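Local structure of BPH (Thiobacillus denitrificans, 5OVS) at residues K26-A29 and D30-A33. The protein is probably a protein-degrading peptidase, a bacterial proteasome homolog that assembles into a tetradecameric double ring. Sequence-based numbering, arbitrary orientation.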
ATOM      1  N   LYS K  26      -6.471 -33.261   6.466  1.00 31.26           N
ATOM      2  CA  LYS K  26      -7.685 -33.988   6.197  1.00 31.11           C
ATOM      3  C   LYS K  26      -8.258 -34.544   7.478  1.00 31.32           C
ATOM      4  O   LYS K  26      -7.520 -35.038   8.321  1.00 32.40           O
ATOM      5  CB  LYS K  26      -7.398 -35.126   5.237  1.00 32.00           C
ATOM      6  CG  LYS K  26      -6.863 -34.648   3.906  1.00 33.11           C
ATOM      7  CD  LYS K  26      -6.760 -35.774   2.903  1.00 33.91           C
ATOM      8  CE  LYS K  26      -5.699 -36.759   3.308  1.00 34.64           C
ATOM      9  NZ  LYS K  26      -5.444 -37.707   2.198  1.00 35.53           N
ATOM     10  N   GLU K  27      -9.576 -34.447   7.620  1.00 31.01           N
ATOM     11  CA  GLU K  27     -10.296 -35.047   8.739  1.00 31.52           C
ATOM     12  C   GLU K  27     -11.403 -35.886   8.125  1.00 31.52           C
ATOM     13  O   GLU K  27     -12.478 -35.369   7.834  1.00 30.69           O
ATOM     14  CB  GLU K  27     -10.836 -33.955   9.672  1.00 31.80           C
ATOM     15  CG  GLU K  27      -9.730 -33.075  10.264  1.00 32.51           C
ATOM     16  CD  GLU K  27     -10.219 -31.839  11.020  1.00 33.18           C
ATOM     17  OE1 GLU K  27     -11.378 -31.408  10.860  1.00 33.43           O
ATOM     18  OE2 GLU K  27      -9.416 -31.273  11.784  1.00 34.37           O
ATOM     19  N   SER K  28     -11.106 -37.168   7.879  1.00 32.75           N
ATOM     20  CA  SER K  28     -12.005 -38.049   7.144  1.00 32.80           C
ATOM     21  C   SER K  28     -13.039 -38.684   8.065  1.00 34.34           C
ATOM     22  O   SER K  28     -12.967 -38.557   9.288  1.00 34.74           O
ATOM     23  CB  SER K  28     -11.226 -39.120   6.385  1.00 32.86           C
ATOM     24  OG  SER K  28     -10.903 -40.247   7.190  1.00 33.96           O
ATOM     25  N   ALA K  29     -14.007 -39.370   7.463  1.00 35.22           N
ATOM     26  CA  ALA K  29     -15.074 -40.027   8.216  1.00 36.72           C
ATOM     27  C   ALA K  29     -14.521 -41.192   9.037  1.00 38.03           C
ATOM     28  O   ALA K  29     -15.164 -41.682   9.970  1.00 38.66           O
ATOM     29  CB  ALA K  29     -16.156 -40.514   7.270  1.00 36.51           C
ATOM     30  N   ASP K  30     -13.329 -41.635   8.669  1.00 38.01           N
ATOM     31  CA  ASP K  30     -12.641 -42.680   9.384  1.00 39.74           C
ATOM     32  C   ASP K  30     -12.224 -42.206  10.795  1.00 38.50           C
ATOM     33  O   ASP K  30     -12.136 -43.006  11.722  1.00 38.04           O
ATOM     34  CB  ASP K  30     -11.424 -43.104   8.544  1.00 41.80           C
ATOM     35  CG  ASP K  30     -10.869 -44.458   8.935  1.00 44.95           C
ATOM     36  OD1 ASP K  30     -11.634 -45.345   9.390  1.00 46.41           O
ATOM     37  OD2 ASP K  30      -9.644 -44.629   8.768  1.00 47.69           O
ATOM     38  N   TYR K  31     -11.971 -40.903  10.929  1.00 36.84           N
ATOM     39  CA  TYR K  31     -11.502 -40.283  12.172  1.00 35.99           C
ATOM     40  C   TYR K  31     -12.513 -39.379  12.848  1.00 34.59           C
ATOM     41  O   TYR K  31     -12.433 -39.195  14.052  1.00 35.10           O
ATOM     42  CB  TYR K  31     -10.230 -39.470  11.912  1.00 35.63           C
ATOM     43  CG  TYR K  31      -9.082 -40.345  11.528  1.00 36.88           C
ATOM     44  CD1 TYR K  31      -8.310 -40.966  12.496  1.00 38.09           C
ATOM     45  CD2 TYR K  31      -8.786 -40.592  10.203  1.00 36.95           C
ATOM     46  CE1 TYR K  31      -7.261 -41.794  12.147  1.00 38.46           C
ATOM     47  CE2 TYR K  31      -7.739 -41.417   9.847  1.00 37.50           C
ATOM     48  CZ  TYR K  31      -6.982 -42.013  10.824  1.00 37.96           C
ATOM     49  OH  TYR K  31      -5.944 -42.836  10.478  1.00 39.57           O
ATOM     50  N   VAL K  32     -13.424 -38.784  12.086  1.00 33.49           N
ATOM     51  CA  VAL K  32     -14.459 -37.929  12.656  1.00 33.43           C
ATOM     52  C   VAL K  32     -15.785 -38.681  12.657  1.00 34.13           C
ATOM     53  O   VAL K  32     -16.248 -39.134  11.607  1.00 35.04           O
ATOM     54  CB  VAL K  32     -14.594 -36.613  11.871  1.00 33.25           C
ATOM     55  CG1 VAL K  32     -15.760 -35.780  12.394  1.00 33.32           C
ATOM     56  CG2 VAL K  32     -13.290 -35.820  11.927  1.00 33.20           C
ATOM     57  N   ALA K  33     -16.394 -38.817  13.835  1.00 34.20           N
ATOM     58  CA  ALA K  33     -17.651 -39.539  13.978  1.00 34.14           C
ATOM     59  C   ALA K  33     -18.813 -38.767  13.404  1.00 34.75           C
ATOM     60  O   ALA K  33     -19.686 -39.368  12.788  1.00 36.89           O
ATOM     61  CB  ALA K  33     -17.921 -39.853  15.431  1.00 35.07           C
TER
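From Ser-28 to Val-32 the chain leaves strand 25-27 through a type I beta turn, with Ala-29 and Asp-30 at its corners, that overlaps an alpha turn closed by Val-32, so that the carbonyl O of Ser-28 receives two amides. Val-32 N approaches it nearly head-on, at 2.8 Å and a C=O...N angle of 164°, whereas Tyr-31 N lies 3.0 Å from the same Ser-28 O, well above the carbonyl plane.

Ser-28 also uses its side chain. With chi1 at 84°, the hydroxyl sits between its own backbone N and carbonyl carbon and faces forward along the turn, where Ser-28 OG accepts the amide of Asp-30 N at 3.2 Å. The bond is rather bent, 141° at the hydrogen. Side-chain and main-chain oxygens of one serine thus share three successive amides, the pattern of an ST motif. The hydroxyl also lies against Asp-30 CB and at the rim of the Tyr-31 ring, near its plane, with Ser-28 OG 3.7 Å from Tyr-31 CD2. Along another side of the turn, Val-32 CG2 rests on Glu-27 CB at 3.8 Å and also packs against the serine carbonyl.

Several of these side chains reach neighbouring subunits. Glu-27 OE1 is hydrogen-bonded to Gln-129 and Asp-30 forms a salt bridge with Lys-133, both of a second subunit, where Phe-134 meets the Tyr-31 ring edge-to-face; Tyr-31 OH reaches Glu-172 of a third. Val-32 O, within the chain, accepts from His-35 ND1.

As a worked example of a local turn motif set at a subunit interface, the turn has one serine occupying three amides at a partly buried bend, which would restrict the backbone and so the directions in which Asp-30 and Tyr-31 leave it.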